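Local coordinates for protein Myo-inositol phosphohydrolase (Mitsuokella multacida, PDB 4WU3) that probably removes phosphate groups from inositol hexakisphosphate and related inositol polyphosphates, as a phytase of the protein tyrosine phosphatase-like family, at residues N63-Y71 with R83-A93. The protein carries 2 engineered substitutions. Numbering follows the deposited sequence.
Sequences NFRMGSDKY and RKGMDTMNVSA
Asp69 O is gripped end-on by two nitrogens of Arg83, NH2 at 3.0 Å and NH1 at 3.1 Å, both arriving from the same face of its carbonyl plane. The Arg83 chain bends at chi3 (57°), which turns the guanidinium edge toward the Asp69 carbonyl. NH1 also donates to the syn lone pair of Asp87 OD1, a salt bridge, while NH2 rides 3.5 Å above one face of the Tyr71 ring, off-centre toward its rim. This is a cation-pi contact with the planes 59° apart. Met86 SD meets the same ring obliquely, 3.8 Å from Tyr71 CE1, a Met-aromatic contact, and Tyr71 OH is hydrogen-bonded to Pro81 O. An alanine at Arg83 removes both donors and would probably leave Asp69 O short of partners and Asp87 without its cationic mate. Further along, Arg65 and Ala93 form an antiparallel hydrogen-bonded pair, and Gly67 N donates to Val91 O at 3.0 Å. The type I turn from Met66 to Asp69 contains Gly67, and Met66 N donates to Asp69 OD2 from above the carboxylate plane. Ala93 CB lies over one face of the Arg65 guanidinium, whose NH1 reaches Asn63 O in plane and also Gly245 O. Backbone pairing thus makes 65-66 an outermost strand of the five-stranded mixed sheet, while Arg83 joins the loops beyond it by hydrogen bonds and ring contact, its guanidinium held by Asp87 from its own segment.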
loop_
_atom_site.group_PDB
_atom_site.type_symbol
_atom_site.label_atom_id
_atom_site.label_comp_id
_atom_site.label_asym_id
_atom_site.label_seq_id
_atom_site.Cartn_x
_atom_site.Cartn_y
_atom_site.Cartn_z
ATOM N N ASN A 63 -25.031 -5.721 7.903
ATOM C CA ASN A 63 -23.934 -6.450 8.527
ATOM C C ASN A 63 -23.926 -6.378 10.038
ATOM O O ASN A 63 -22.874 -6.495 10.658
ATOM C CB ASN A 63 -22.588 -5.957 7.974
ATOM C CG ASN A 63 -22.352 -6.430 6.560
ATOM O OD1 ASN A 63 -22.733 -7.551 6.209
ATOM N ND2 ASN A 63 -21.755 -5.577 5.730
ATOM N N PHE A 64 -25.090 -6.196 10.638
ATOM C CA PHE A 64 -25.162 -6.203 12.086
ATOM C C PHE A 64 -24.802 -7.587 12.632
ATOM O O PHE A 64 -25.269 -8.602 12.126
ATOM C CB PHE A 64 -26.554 -5.827 12.582
ATOM C CG PHE A 64 -26.674 -5.884 14.074
ATOM C CD1 PHE A 64 -26.342 -4.786 14.852
ATOM C CD2 PHE A 64 -27.062 -7.048 14.701
ATOM C CE1 PHE A 64 -26.413 -4.847 16.224
ATOM C CE2 PHE A 64 -27.137 -7.110 16.075
ATOM C CZ PHE A 64 -26.808 -6.013 16.837
ATOM N N ARG A 65 -23.979 -7.634 13.668
ATOM C CA ARG A 65 -23.784 -8.880 14.397
ATOM C C ARG A 65 -23.399 -8.594 15.826
ATOM O O ARG A 65 -22.858 -7.537 16.137
ATOM C CB ARG A 65 -22.725 -9.771 13.746
ATOM C CG ARG A 65 -21.289 -9.252 13.827
ATOM C CD ARG A 65 -20.994 -8.264 12.710
ATOM N NE ARG A 65 -19.571 -8.176 12.406
ATOM C CZ ARG A 65 -19.058 -7.381 11.472
ATOM N NH1 ARG A 65 -19.841 -6.596 10.757
ATOM N NH2 ARG A 65 -17.761 -7.361 11.255
ATOM N N MET A 66 -23.727 -9.534 16.700
ATOM C CA MET A 66 -23.280 -9.489 18.070
ATOM C C MET A 66 -22.207 -10.547 18.246
ATOM O O MET A 66 -22.173 -11.530 17.520
ATOM C CB MET A 66 -24.448 -9.737 19.013
ATOM C CG MET A 66 -25.316 -8.500 19.175
ATOM S SD MET A 66 -26.863 -8.846 19.984
ATOM C CE MET A 66 -26.337 -9.542 21.546
ATOM N N GLY A 67 -21.321 -10.325 19.205
ATOM C CA GLY A 67 -20.221 -11.241 19.445
ATOM C C GLY A 67 -20.682 -12.623 19.834
ATOM O O GLY A 67 -19.956 -13.605 19.646
ATOM N N SER A 68 -21.894 -12.700 20.377
ATOM C CA SER A 68 -22.466 -13.973 20.823
ATOM C C SER A 68 -23.235 -14.700 19.717
ATOM O O SER A 68 -23.787 -15.772 19.949
ATOM C CB SER A 68 -23.385 -13.752 22.036
ATOM O OG SER A 68 -24.448 -12.856 21.740
ATOM N N ASP A 69 -23.283 -14.122 18.519
ATOM C CA ASP A 69 -24.015 -14.741 17.420
ATOM C C ASP A 69 -23.442 -16.114 17.055
ATOM O O ASP A 69 -22.256 -16.397 17.263
ATOM C CB ASP A 69 -24.032 -13.826 16.190
ATOM C CG ASP A 69 -24.972 -12.652 16.356
ATOM O OD1 ASP A 69 -25.597 -12.549 17.436
ATOM O OD2 ASP A 69 -25.086 -11.833 15.417
ATOM N N LYS A 70 -24.309 -16.961 16.515
ATOM C CA LYS A 70 -23.909 -18.283 16.049
ATOM C C LYS A 70 -23.060 -18.175 14.782
ATOM O O LYS A 70 -23.096 -17.164 14.067
ATOM C CB LYS A 70 -25.144 -19.161 15.797
ATOM C CG LYS A 70 -26.036 -18.694 14.655
ATOM C CD LYS A 70 -27.339 -19.484 14.580
ATOM C CE LYS A 70 -28.430 -18.711 13.843
ATOM N NZ LYS A 70 -28.033 -18.296 12.466
ATOM N N TYR A 71 -22.288 -19.215 14.506
ATOM C CA TYR A 71 -21.490 -19.249 13.290
ATOM C C TYR A 71 -22.404 -19.449 12.087
ATOM O O TYR A 71 -23.358 -20.209 12.152
ATOM C CB TYR A 71 -20.480 -20.396 13.349
ATOM C CG TYR A 71 -19.372 -20.263 14.383
ATOM C CD1 TYR A 71 -18.957 -19.025 14.854
ATOM C CD2 TYR A 71 -18.714 -21.385 14.853
ATOM C CE1 TYR A 71 -17.930 -18.916 15.783
ATOM C CE2 TYR A 71 -17.683 -21.286 15.765
ATOM C CZ TYR A 71 -17.285 -20.052 16.223
ATOM O OH TYR A 71 -16.254 -19.975 17.136
ATOM N N ARG A 83 -15.557 -21.520 20.441
ATOM C CA ARG A 83 -16.399 -20.354 20.724
ATOM C C ARG A 83 -16.010 -19.726 22.056
ATOM O O ARG A 83 -16.669 -18.804 22.529
ATOM C CB ARG A 83 -17.883 -20.740 20.772
ATOM C CG ARG A 83 -18.509 -21.066 19.419
ATOM C CD ARG A 83 -20.025 -21.160 19.514
ATOM N NE ARG A 83 -20.595 -19.928 20.053
ATOM C CZ ARG A 83 -20.886 -18.859 19.324
ATOM N NH1 ARG A 83 -21.383 -17.786 19.885
ATOM N NH2 ARG A 83 -20.681 -18.846 18.031
ATOM N N LYS A 84 -14.938 -20.221 22.668
ATOM C CA LYS A 84 -14.590 -19.785 24.017
ATOM C C LYS A 84 -14.422 -18.267 24.136
ATOM O O LYS A 84 -13.692 -17.640 23.361
ATOM C CB LYS A 84 -13.324 -20.478 24.517
ATOM C CG LYS A 84 -12.893 -19.947 25.871
ATOM C CD LYS A 84 -11.762 -20.745 26.481
ATOM C CE LYS A 84 -11.588 -20.357 27.940
ATOM N NZ LYS A 84 -10.521 -21.157 28.597
ATOM N N GLY A 85 -15.111 -17.697 25.122
ATOM C CA GLY A 85 -15.039 -16.271 25.415
ATOM C C GLY A 85 -15.967 -15.379 24.599
ATOM O O GLY A 85 -16.119 -14.201 24.913
ATOM N N MET A 86 -16.598 -15.920 23.562
ATOM C CA MET A 86 -17.400 -15.095 22.660
ATOM C C MET A 86 -18.641 -14.490 23.310
ATOM O O MET A 86 -19.013 -13.352 23.014
ATOM C CB MET A 86 -17.842 -15.909 21.446
ATOM C CG MET A 86 -16.698 -16.290 20.530
ATOM S SD MET A 86 -17.282 -16.970 18.978
ATOM C CE MET A 86 -17.726 -15.468 18.095
ATOM N N ASP A 87 -19.289 -15.252 24.180
ATOM C CA ASP A 87 -20.609 -14.876 24.667
ATOM C C ASP A 87 -20.589 -13.787 25.753
ATOM O O ASP A 87 -21.639 -13.216 26.082
ATOM C CB ASP A 87 -21.353 -16.121 25.154
ATOM C CG ASP A 87 -21.741 -17.055 24.011
ATOM O OD1 ASP A 87 -21.449 -16.735 22.838
ATOM O OD2 ASP A 87 -22.350 -18.112 24.281
ATOM N N THR A 88 -19.400 -13.486 26.288
ATOM C CA THR A 88 -19.267 -12.509 27.369
ATOM C C THR A 88 -18.479 -11.262 26.956
ATOM O O THR A 88 -17.980 -10.519 27.801
ATOM C CB THR A 88 -18.556 -13.132 28.575
ATOM O OG1 THR A 88 -17.277 -13.626 28.165
ATOM C CG2 THR A 88 -19.380 -14.274 29.152
ATOM N N MET A 89 -18.377 -11.025 25.657
ATOM C CA MET A 89 -17.575 -9.917 25.148
ATOM C C MET A 89 -18.332 -8.596 25.187
ATOM O O MET A 89 -17.717 -7.529 25.182
ATOM C CB MET A 89 -17.128 -10.217 23.727
ATOM C CG MET A 89 -16.162 -11.387 23.650
ATOM S SD MET A 89 -15.246 -11.430 22.108
ATOM C CE MET A 89 -16.575 -11.677 20.939
ATOM N N ASN A 90 -19.662 -8.675 25.218
ATOM C CA ASN A 90 -20.509 -7.499 25.308
ATOM C C ASN A 90 -20.214 -6.542 24.180
ATOM O O ASN A 90 -19.909 -5.370 24.387
ATOM C CB ASN A 90 -20.338 -6.818 26.656
ATOM C CG ASN A 90 -20.966 -7.614 27.785
ATOM O OD1 ASN A 90 -21.812 -8.474 27.547
ATOM N ND2 ASN A 90 -20.566 -7.324 29.018
ATOM N N VAL A 91 -20.349 -7.055 22.970
ATOM C CA VAL A 91 -19.919 -6.347 21.809
ATOM C C VAL A 91 -20.888 -6.581 20.652
ATOM O O VAL A 91 -21.459 -7.669 20.522
ATOM C CB VAL A 91 -18.503 -6.815 21.430
ATOM C CG1 VAL A 91 -18.551 -8.157 20.712
ATOM C CG2 VAL A 91 -17.827 -5.777 20.566
ATOM N N SER A 92 -21.092 -5.555 19.832
ATOM C CA SER A 92 -21.784 -5.728 18.546
ATOM C C SER A 92 -21.112 -4.847 17.503
ATOM O O SER A 92 -20.212 -4.082 17.828
ATOM C CB SER A 92 -23.287 -5.418 18.644
ATOM O OG SER A 92 -23.520 -4.109 19.132
ATOM N N ALA A 93 -21.541 -4.983 16.248
ATOM C CA ALA A 93 -20.942 -4.260 15.133
ATOM C C ALA A 93 -21.886 -4.208 13.932
ATOM O O ALA A 93 -22.825 -5.003 13.823
ATOM C CB ALA A 93 -19.629 -4.918 14.733
HETATM O O HOH W 1 -21.745 -21.468 16.648
#